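Local structure of hypothetical acetyltransferase (Deinococcus radiodurans, 3S6F) at residues 8-13 with 51-56; 59-64 with 80-85; 72-77 with 100-105. The protein binds coenzyme A and is probably an N-acetyltransferase of the GNAT family. All blocks are in the same frame, centred on the assembly; numbering follows the deposited sequence.

Contact 1 (8-13 with 51-56)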
loop_
_atom_site.group_PDB
_atom_site.type_symbol
_atom_site.label_atom_id
_atom_site.label_comp_id
_atom_site.label_asym_id
_atom_site.label_seq_id
_atom_site.Cartn_x
_atom_site.Cartn_y
_atom_site.Cartn_z
ATOM N N ALA A 8 -9.998 -0.011 29.572
ATOM C CA ALA A 8 -10.926 1.048 29.887
ATOM C C ALA A 8 -10.321 2.432 29.850
ATOM O O ALA A 8 -11.046 3.346 29.523
ATOM C CB ALA A 8 -11.647 0.789 31.245
ATOM N N ASP A 9 -9.055 2.639 30.216
ATOM C CA ASP A 9 -8.411 3.975 30.076
ATOM C C ASP A 9 -7.317 3.925 28.952
ATOM O O ASP A 9 -6.153 4.372 29.085
ATOM C CB ASP A 9 -7.803 4.484 31.391
ATOM C CG ASP A 9 -8.343 3.771 32.608
ATOM O OD1 ASP A 9 -9.400 4.205 33.077
ATOM O OD2 ASP A 9 -7.697 2.793 33.079
ATOM N N ILE A 10 -7.670 3.288 27.862
ATOM C CA ILE A 10 -6.929 3.496 26.607
ATOM C C ILE A 10 -7.721 4.478 25.813
ATOM O O ILE A 10 -8.958 4.349 25.675
ATOM C CB ILE A 10 -6.764 2.183 25.834
ATOM C CG1 ILE A 10 -5.872 1.204 26.617
ATOM C CG2 ILE A 10 -6.197 2.448 24.433
ATOM C CD1 ILE A 10 -4.530 1.805 27.078
ATOM N N GLN A 11 -7.014 5.468 25.288
ATOM C CA GLN A 11 -7.565 6.448 24.391
ATOM C C GLN A 11 -6.953 6.326 23.016
ATOM O O GLN A 11 -5.800 5.947 22.880
ATOM C CB GLN A 11 -7.324 7.834 24.963
ATOM C CG GLN A 11 -8.138 8.047 26.289
ATOM C CD GLN A 11 -8.291 9.509 26.634
ATOM O OE1 GLN A 11 -7.461 10.074 27.352
ATOM N NE2 GLN A 11 -9.315 10.146 26.078
ATOM N N PHE A 12 -7.710 6.715 22.005
ATOM C CA PHE A 12 -7.271 6.611 20.612
ATOM C C PHE A 12 -7.196 7.982 19.991
ATOM O O PHE A 12 -8.016 8.874 20.291
ATOM C CB PHE A 12 -8.264 5.761 19.817
ATOM C CG PHE A 12 -8.376 4.373 20.313
ATOM C CD1 PHE A 12 -9.286 4.035 21.301
ATOM C CD2 PHE A 12 -7.595 3.358 19.773
ATOM C CE1 PHE A 12 -9.403 2.763 21.755
ATOM C CE2 PHE A 12 -7.699 2.075 20.224
ATOM C CZ PHE A 12 -8.604 1.756 21.233
ATOM N N GLN A 13 -6.244 8.161 19.076
ATOM C CA GLN A 13 -6.148 9.379 18.306
ATOM C C GLN A 13 -5.556 9.081 16.936
ATOM O O GLN A 13 -4.891 8.066 16.745
ATOM C CB GLN A 13 -5.393 10.496 19.031
ATOM C CG GLN A 13 -3.942 10.242 19.232
ATOM C CD GLN A 13 -3.326 11.326 20.049
ATOM O OE1 GLN A 13 -3.565 11.397 21.259
ATOM N NE2 GLN A 13 -2.553 12.179 19.419
ATOM N N VAL A 51 -3.783 5.239 13.397
ATOM C CA VAL A 51 -4.475 5.252 14.681
ATOM C C VAL A 51 -3.484 4.854 15.772
ATOM O O VAL A 51 -2.748 3.893 15.583
ATOM C CB VAL A 51 -5.712 4.325 14.728
ATOM C CG1 VAL A 51 -6.518 4.539 16.018
ATOM C CG2 VAL A 51 -6.618 4.525 13.504
ATOM N N LEU A 52 -3.458 5.610 16.854
ATOM C CA LEU A 52 -2.670 5.341 18.041
ATOM C C LEU A 52 -3.568 5.006 19.215
ATOM O O LEU A 52 -4.594 5.655 19.402
ATOM C CB LEU A 52 -1.845 6.593 18.435
ATOM C CG LEU A 52 -1.042 7.261 17.324
ATOM C CD1 LEU A 52 -0.268 8.465 17.848
ATOM C CD2 LEU A 52 -0.083 6.262 16.647
ATOM N N ALA A 53 -3.119 4.057 20.028
ATOM C CA ALA A 53 -3.730 3.697 21.305
ATOM C C ALA A 53 -2.760 4.100 22.399
ATOM O O ALA A 53 -1.596 3.714 22.342
ATOM C CB ALA A 53 -3.997 2.199 21.359
ATOM N N ARG A 54 -3.231 4.917 23.343
ATOM C CA ARG A 54 -2.379 5.533 24.362
ATOM C C ARG A 54 -2.921 5.257 25.760
ATOM O O ARG A 54 -4.124 5.310 25.990
ATOM C CB ARG A 54 -2.305 7.054 24.158
ATOM C CG ARG A 54 -1.798 7.431 22.768
ATOM C CD ARG A 54 -1.701 8.937 22.580
ATOM N NE ARG A 54 -0.594 9.519 23.306
ATOM C CZ ARG A 54 -0.355 10.810 23.411
ATOM N NH1 ARG A 54 -1.210 11.695 22.955
ATOM N NH2 ARG A 54 0.735 11.205 24.013
ATOM N N THR A 55 -2.010 5.039 26.686
ATOM C CA THR A 55 -2.348 5.029 28.113
ATOM C C THR A 55 -2.458 6.491 28.602
ATOM O O THR A 55 -2.060 7.425 27.921
ATOM C CB THR A 55 -1.308 4.220 28.912
ATOM O OG1 THR A 55 0.005 4.618 28.513
ATOM C CG2 THR A 55 -1.479 2.755 28.689
ATOM N N PRO A 56 -2.988 6.684 29.837
ATOM C CA PRO A 56 -3.205 8.028 30.328
ATOM C C PRO A 56 -1.952 8.892 30.419
ATOM O O PRO A 56 -2.055 10.118 30.248
ATOM C CB PRO A 56 -3.879 7.807 31.696
ATOM C CG PRO A 56 -4.546 6.498 31.585
ATOM C CD PRO A 56 -3.684 5.674 30.650
HETATM O O HOH W 1 -5.438 6.982 28.030
#
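Gln11 and Arg54 exchange two backbone hydrogen bonds, Gln11 N to Arg54 O at 3.0 Å and Arg54 N to Gln11 O at 2.8 Å, and Gln13 and Leu52 form a second such couple. Strands 11-13 and 51-54 thus run antiparallel, with Phe12 and Ala53 as the non-hydrogen-bonded pair between them. On the face that carries Gln11, Gln13, Leu52 and Arg54, Arg54 NH1 donates to Gln13 OE1 over 2.9 Å. The oxygen lies in the guanidinium plane, but the donor stands 43° above the amide's carbonyl plane, the two flat groups being turned 77° apart. A bend in the arginine chain at chi3 (73°) brings the NH1 edge up to the extended glutamine's oxygen. Both ends are held further: Arg54 NH2 bonds to the carbonyls of Gly18 and Gly58, and Gln13 NE2 to those of Thr15 and Glu17, which fixes the amide's flip. Where the strand pairing ends, a water donates to both Asp9 O and Arg54 O. Beyond it Ile10 CD1 lies beside Thr55 CG2 at 3.6 Å, the two side chains pointing the same way. On the other face of the sheet, Ile10 CG2 sits against Ala53 CB (3.8 Å) and also over one face of the Phe12 ring, near its rim. The ring reaches Ala53 CB through CE2 and Val51 CG1 through CD2. Helix 90-102 packs on this apolar side, with Leu90 against Phe12 and Ala53, Leu94 against Val51, and Arg97 in a cation-pi contact with Phe12; strand 60-68 flanks strand 49-54 on its other edge.

Contact 2 (59-64 with 80-85). With COA (coenzyme A), chain B.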
loop_
_atom_site.group_PDB
_atom_site.type_symbol
_atom_site.label_atom_id
_atom_site.label_comp_id
_atom_site.label_asym_id
_atom_site.label_seq_id
_atom_site.Cartn_x
_atom_site.Cartn_y
_atom_site.Cartn_z
ATOM N N GLN A 59 1.973 7.382 26.796
ATOM C CA GLN A 59 2.686 6.349 26.057
ATOM C C GLN A 59 1.782 5.743 25.008
ATOM O O GLN A 59 0.641 5.400 25.288
ATOM C CB GLN A 59 3.145 5.237 26.989
ATOM C CG GLN A 59 3.794 3.983 26.339
ATOM C CD GLN A 59 5.126 4.230 25.658
ATOM O OE1 GLN A 59 6.000 4.915 26.239
ATOM N NE2 GLN A 59 5.324 3.647 24.426
ATOM N N VAL A 60 2.321 5.546 23.807
ATOM C CA VAL A 60 1.633 4.833 22.751
ATOM C C VAL A 60 1.883 3.332 22.948
ATOM O O VAL A 60 3.035 2.892 22.945
ATOM C CB VAL A 60 2.090 5.291 21.352
ATOM C CG1 VAL A 60 1.364 4.475 20.254
ATOM C CG2 VAL A 60 1.821 6.813 21.180
ATOM N N ILE A 61 0.844 2.531 23.131
ATOM C CA ILE A 61 1.048 1.108 23.327
ATOM C C ILE A 61 0.526 0.262 22.164
ATOM O O ILE A 61 0.752 -0.937 22.133
ATOM C CB ILE A 61 0.579 0.592 24.716
ATOM C CG1 ILE A 61 -0.909 0.859 24.921
ATOM C CG2 ILE A 61 1.413 1.213 25.861
ATOM C CD1 ILE A 61 -1.879 0.027 24.069
ATOM N N GLY A 62 -0.102 0.905 21.167
ATOM C CA GLY A 62 -0.460 0.208 19.932
ATOM C C GLY A 62 -0.583 1.204 18.840
ATOM O O GLY A 62 -0.970 2.361 19.092
ATOM N N PHE A 63 -0.318 0.784 17.598
ATOM C CA PHE A 63 -0.518 1.678 16.455
ATOM C C PHE A 63 -0.789 0.861 15.237
ATOM O O PHE A 63 -0.471 -0.331 15.139
ATOM C CB PHE A 63 0.674 2.633 16.215
ATOM C CG PHE A 63 1.859 1.988 15.540
ATOM C CD1 PHE A 63 2.774 1.258 16.243
ATOM C CD2 PHE A 63 1.991 2.092 14.169
ATOM C CE1 PHE A 63 3.823 0.642 15.595
ATOM C CE2 PHE A 63 3.064 1.511 13.532
ATOM C CZ PHE A 63 3.951 0.762 14.236
ATOM N N VAL A 64 -1.345 1.535 14.232
ATOM C CA VAL A 64 -1.515 1.007 12.875
ATOM C C VAL A 64 -1.377 2.189 11.929
ATOM O O VAL A 64 -1.851 3.296 12.231
ATOM C CB VAL A 64 -2.872 0.308 12.716
ATOM C CG1 VAL A 64 -4.054 1.240 13.002
ATOM C CG2 VAL A 64 -3.020 -0.367 11.375
ATOM N N GLU A 80 0.870 -3.016 15.348
ATOM C CA GLU A 80 1.546 -3.612 16.479
ATOM C C GLU A 80 0.942 -3.111 17.768
ATOM O O GLU A 80 0.641 -1.940 17.954
ATOM C CB GLU A 80 3.046 -3.301 16.485
ATOM C CG GLU A 80 3.834 -4.104 17.506
ATOM C CD GLU A 80 5.347 -3.927 17.376
ATOM O OE1 GLU A 80 5.782 -3.062 16.579
ATOM O OE2 GLU A 80 6.092 -4.642 18.092
ATOM N N VAL A 81 0.770 -4.065 18.687
ATOM C CA VAL A 81 0.382 -3.816 20.069
ATOM C C VAL A 81 1.513 -4.334 20.932
ATOM O O VAL A 81 2.017 -5.434 20.721
ATOM C CB VAL A 81 -0.964 -4.504 20.422
ATOM C CG1 VAL A 81 -1.274 -4.439 21.906
ATOM C CG2 VAL A 81 -2.104 -3.906 19.570
ATOM N N GLN A 82 1.934 -3.538 21.901
ATOM C CA GLN A 82 3.038 -3.959 22.778
ATOM C C GLN A 82 2.624 -5.201 23.552
ATOM O O GLN A 82 1.473 -5.346 23.945
ATOM C CB GLN A 82 3.463 -2.823 23.697
ATOM C CG GLN A 82 4.051 -1.697 22.848
ATOM C CD GLN A 82 4.761 -0.630 23.592
ATOM O OE1 GLN A 82 4.874 -0.705 24.799
ATOM N NE2 GLN A 82 5.283 0.383 22.872
ATOM N N ALA A 83 3.545 -6.141 23.806
ATOM C CA ALA A 83 3.143 -7.495 24.252
ATOM C C ALA A 83 2.242 -7.563 25.506
ATOM O O ALA A 83 1.342 -8.384 25.547
ATOM C CB ALA A 83 4.404 -8.429 24.433
ATOM N N GLY A 84 2.458 -6.699 26.499
ATOM C CA GLY A 84 1.687 -6.712 27.749
ATOM C C GLY A 84 0.243 -6.291 27.594
ATOM O O GLY A 84 -0.544 -6.401 28.516
ATOM N N TRP A 85 -0.077 -5.800 26.399
ATOM C CA TRP A 85 -1.380 -5.232 26.057
ATOM C C TRP A 85 -2.132 -6.051 25.030
ATOM O O TRP A 85 -3.242 -5.664 24.659
ATOM C CB TRP A 85 -1.222 -3.791 25.540
ATOM C CG TRP A 85 -0.982 -2.821 26.647
ATOM C CD1 TRP A 85 0.191 -2.284 27.043
ATOM C CD2 TRP A 85 -1.980 -2.292 27.522
ATOM N NE1 TRP A 85 -0.003 -1.423 28.101
ATOM C CE2 TRP A 85 -1.333 -1.438 28.429
ATOM C CE3 TRP A 85 -3.354 -2.496 27.655
ATOM C CZ2 TRP A 85 -2.031 -0.750 29.431
ATOM C CZ3 TRP A 85 -4.040 -1.808 28.640
ATOM C CH2 TRP A 85 -3.367 -0.960 29.504
HETATM N N1A COA B . 0.100 -16.473 16.137
HETATM C C2A COA B . -1.154 -17.007 16.343
HETATM N N3A COA B . -2.242 -16.221 16.645
HETATM C C4A COA B . -2.051 -14.883 16.760
HETATM C C5A COA B . -0.790 -14.322 16.587
HETATM C C6A COA B . 0.297 -15.124 16.244
HETATM N N6A COA B . 1.518 -14.618 16.027
HETATM N N7A COA B . -0.917 -12.981 16.771
HETATM C C8A COA B . -2.209 -12.718 17.063
HETATM N N9A COA B . -2.924 -13.882 17.064
HETATM C C1B COA B . -4.360 -14.036 17.285
HETATM C C2B COA B . -4.670 -14.888 18.509
HETATM O O2B COA B . -5.850 -15.564 18.204
HETATM C C3B COA B . -4.955 -13.896 19.626
HETATM O O3B COA B . -5.774 -14.407 20.663
HETATM P P3B COA B . -5.109 -14.969 22.033
HETATM O O7A COA B . -4.190 -16.093 21.626
HETATM O O8A COA B . -4.336 -13.842 22.672
HETATM O O9A COA B . -6.278 -15.427 22.871
HETATM C C4B COA B . -5.622 -12.798 18.813
HETATM O O4B COA B . -4.954 -12.790 17.558
HETATM C C5B COA B . -5.531 -11.430 19.464
HETATM O O5B COA B . -6.455 -10.562 18.834
HETATM P P1A COA B . -6.634 -9.085 19.463
HETATM O O1A COA B . -7.736 -8.461 18.681
HETATM O O2A COA B . -6.750 -9.107 20.959
HETATM O O3A COA B . -5.273 -8.407 18.981
HETATM P P2A COA B . -3.963 -8.052 19.839
HETATM O O4A COA B . -3.527 -9.238 20.613
HETATM O O5A COA B . -4.230 -6.787 20.576
HETATM O O6A COA B . -2.978 -7.717 18.637
HETATM C CBP COA B . -1.433 -8.366 16.933
HETATM C CCP COA B . -2.783 -8.647 17.573
HETATM C CDP COA B . -1.407 -6.913 16.423
HETATM C CEP COA B . -1.243 -9.321 15.733
HETATM C CAP COA B . -0.376 -8.617 18.023
HETATM O OAP COA B . -0.247 -10.001 18.294
HETATM C C9P COA B . 0.972 -8.084 17.596
HETATM O O9P COA B . 1.292 -6.813 17.807
HETATM N N8P COA B . 1.870 -8.898 17.060
HETATM C C7P COA B . 3.184 -8.431 16.632
HETATM C C6P COA B . 3.168 -7.637 15.317
HETATM C C5P COA B . 2.341 -8.348 14.283
HETATM O O5P COA B . 2.508 -9.555 14.092
HETATM N N4P COA B . 1.466 -7.584 13.614
HETATM C C3P COA B . 0.772 -8.032 12.431
HETATM C C2P COA B . 1.410 -7.346 11.224
HETATM S S1P COA B . 3.090 -7.956 10.854
#
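Backbone hydrogen bonds tie Phe63 to Glu80 in both directions, Phe63 N to Glu80 O at 2.9 Å and Glu80 N to Phe63 O at 3.0 Å, and Gln82 N donates almost straight to Ile61 O (175°). Between them Gly62 faces Val81 as a non-hydrogen-bonded pair with CA atoms 4.1 Å apart. The outward N-H of Val81 is given to coenzyme A, 2.9 Å to O9P, a carbonyl of the pantetheine arm, so the strand edge here forms part of the coenzyme A pocket. Among the polar side chains, Gln82 reaches back along Ile61 and gives NE2 to Gly25 O, while the Glu80 carboxylate accepts from the amides of Phe28 and Glu29. An alanine in place of Gln82 would probably leave Gly25 O without this donor and uncover the backbone of Ile61. Apolar contact centres on Trp85: in the conformer described, one of two, Ile61 chi1 (59°) lays CG1 over the indole in a CH-pi contact, 3.9 Å from the five-membered ring's centroid. Ile61 and Gly62 both face Ala53 in a classic beta bulge, joining this hairpin to strand 49-54, while Leu90 and Leu94 of helix 90-102 pack on Ile61 and Val81 respectively.

Contact 3 (72-77 with 100-105)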
loop_
_atom_site.group_PDB
_atom_site.type_symbol
_atom_site.label_atom_id
_atom_site.label_comp_id
_atom_site.label_asym_id
_atom_site.label_seq_id
_atom_site.Cartn_x
_atom_site.Cartn_y
_atom_site.Cartn_z
ATOM N N LEU A 72 -9.200 4.808 -4.682
ATOM C CA LEU A 72 -9.384 3.401 -5.046
ATOM C C LEU A 72 -8.688 2.430 -4.113
ATOM O O LEU A 72 -9.182 1.307 -3.963
ATOM C CB LEU A 72 -8.938 3.150 -6.478
ATOM C CG LEU A 72 -9.517 1.887 -7.140
ATOM C CD1 LEU A 72 -10.981 2.083 -7.485
ATOM C CD2 LEU A 72 -8.670 1.476 -8.369
ATOM N N ALA A 73 -7.526 2.793 -3.536
ATOM C CA ALA A 73 -6.695 1.814 -2.883
ATOM C C ALA A 73 -5.958 2.307 -1.654
ATOM O O ALA A 73 -5.481 3.423 -1.635
ATOM C CB ALA A 73 -5.669 1.197 -3.884
ATOM N N ALA A 74 -5.791 1.385 -0.717
ATOM C CA ALA A 74 -5.036 1.600 0.478
ATOM C C ALA A 74 -4.312 0.321 0.865
ATOM O O ALA A 74 -4.708 -0.791 0.511
ATOM C CB ALA A 74 -5.926 2.075 1.621
ATOM N N SER A 75 -3.216 0.470 1.606
ATOM C CA SER A 75 -2.555 -0.673 2.201
ATOM C C SER A 75 -2.086 -0.351 3.605
ATOM O O SER A 75 -1.844 0.800 3.953
ATOM C CB SER A 75 -1.382 -1.151 1.357
ATOM O OG SER A 75 -0.321 -0.182 1.370
ATOM N N ILE A 76 -1.941 -1.401 4.408
ATOM C CA ILE A 76 -1.653 -1.287 5.845
ATOM C C ILE A 76 -0.276 -1.874 6.130
ATOM O O ILE A 76 -0.155 -3.087 6.247
ATOM C CB ILE A 76 -2.746 -1.953 6.691
ATOM C CG1 ILE A 76 -4.123 -1.217 6.390
ATOM C CG2 ILE A 76 -2.393 -1.897 8.186
ATOM C CD1 ILE A 76 -5.370 -1.847 6.960
ATOM N N PRO A 77 0.779 -1.044 6.179
ATOM C CA PRO A 77 2.109 -1.614 6.357
ATOM C C PRO A 77 2.394 -2.232 7.710
ATOM O O PRO A 77 3.087 -3.246 7.786
ATOM C CB PRO A 77 3.043 -0.406 6.084
ATOM C CG PRO A 77 2.229 0.522 5.226
ATOM C CD PRO A 77 0.835 0.378 5.784
ATOM N N THR A 100 -12.078 2.682 9.291
ATOM C CA THR A 100 -12.975 3.838 9.349
ATOM C C THR A 100 -12.267 5.086 8.814
ATOM O O THR A 100 -12.840 5.863 8.015
ATOM C CB THR A 100 -13.496 4.058 10.752
ATOM O OG1 THR A 100 -14.295 2.915 11.115
ATOM C CG2 THR A 100 -14.297 5.363 10.867
ATOM N N GLU A 101 -11.015 5.306 9.198
ATOM C CA GLU A 101 -10.269 6.485 8.708
ATOM C C GLU A 101 -10.056 6.467 7.211
ATOM O O GLU A 101 -10.072 7.497 6.545
ATOM C CB GLU A 101 -8.948 6.657 9.410
ATOM C CG GLU A 101 -9.011 6.952 10.891
ATOM C CD GLU A 101 -9.865 8.144 11.196
ATOM O OE1 GLU A 101 -9.545 9.222 10.663
ATOM O OE2 GLU A 101 -10.820 8.028 11.957
ATOM N N LEU A 102 -9.857 5.274 6.654
ATOM C CA LEU A 102 -9.621 5.113 5.231
ATOM C C LEU A 102 -10.854 5.355 4.390
ATOM O O LEU A 102 -10.745 5.770 3.231
ATOM C CB LEU A 102 -9.075 3.713 4.927
ATOM C CG LEU A 102 -7.604 3.508 5.287
ATOM C CD1 LEU A 102 -7.251 2.043 5.252
ATOM C CD2 LEU A 102 -6.704 4.364 4.388
ATOM N N GLY A 103 -12.024 5.057 4.932
ATOM C CA GLY A 103 -13.260 5.106 4.184
ATOM C C GLY A 103 -13.478 3.873 3.306
ATOM O O GLY A 103 -12.724 2.908 3.308
ATOM N N ASP A 104 -14.553 3.880 2.520
ATOM C CA ASP A 104 -14.990 2.673 1.802
ATOM C C ASP A 104 -14.354 2.486 0.424
ATOM O O ASP A 104 -14.990 2.066 -0.514
ATOM C CB ASP A 104 -16.516 2.624 1.720
ATOM C CG ASP A 104 -17.164 2.262 3.058
ATOM O OD1 ASP A 104 -16.489 1.681 3.946
ATOM O OD2 ASP A 104 -18.367 2.524 3.170
ATOM N N LEU A 105 -13.076 2.781 0.323
ATOM C CA LEU A 105 -12.212 2.497 -0.843
ATOM C C LEU A 105 -12.420 1.136 -1.384
ATOM O O LEU A 105 -12.569 0.177 -0.605
ATOM C CB LEU A 105 -10.738 2.495 -0.427
ATOM C CG LEU A 105 -10.213 3.800 0.115
ATOM C CD1 LEU A 105 -8.802 3.653 0.681
ATOM C CD2 LEU A 105 -10.337 4.927 -0.970
#
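Leu105 and Leu72 bring their backbones to 5.1 Å between CA atoms, where the chain has left helix 90-102 and passes the start of strand 73-81, and no hydrogen bond joins the two segments. The helix ends at Gly103, the first residue to leave helical geometry, whose positive phi (80°) favours glycine. The side-chain contact gathers on Ala74, whose CB points at the helix end and is met by two leucines. Leu105 CD1 comes to 3.4 Å from Ala74 CB, but this tight approach belongs to one of two leucine conformers and is doubtful as a sign of strain. Leu102 CD2 approaches Ala74 CB at 3.7 Å, and Leu102 CD1 is also 3.9 Å from Ala74 CB, which leaves the alanine methyl facing both methyls of Leu102. In the same conformer Leu105 straddles the strand start with its two branches: while CD1 also reaches Ala73 C, CD2 lies 3.9 Å from Leu72 N. With its CG anti to the carbonyl carbon (chi1 -62°), the side chain extends over the backbone of the strand. Leu102 also touches Val49 of strand 49-54, and Leu105 touches Ser68 of strand 60-68. The second subunit lies close by: its Arg135 NH1 binds the carbonyls of Gly103 and Leu105, and its Ile142 packs on Leu105. Within the chain, Leu72 and Ala74 pair through their backbones with Met107, and Ala74 also with Asp109. Strand 73-81, helix 90-102 and strand 107-112 therefore form a beta-alpha-beta unit with parallel strands, and this contact packs the helix's C-terminal end and exit turn onto the first strand, as expected in the GNAT fold.

All three contacts belong to one mixed sheet with helix 90-102 packed on it. Contacts 1 and 2, with centres about 10 Å apart, share the join of strands 49-54 and 60-68: Ala53 O lies 2.8 Å from Ile61 N, and Thr55 CG2 packs on Trp85 CZ2. Contact 3 lies about 21 Å from the centre of either. It uses the other end of strand 73-81 from contact 2, meeting it where Val64 CG2 touches Ile76 CG2 at 3.6 Å. Coenzyme A is bound directly at contact 2; the side chain of Ala53 in contact 1 is about 9 Å from it, whereas contact 3 borders the second subunit.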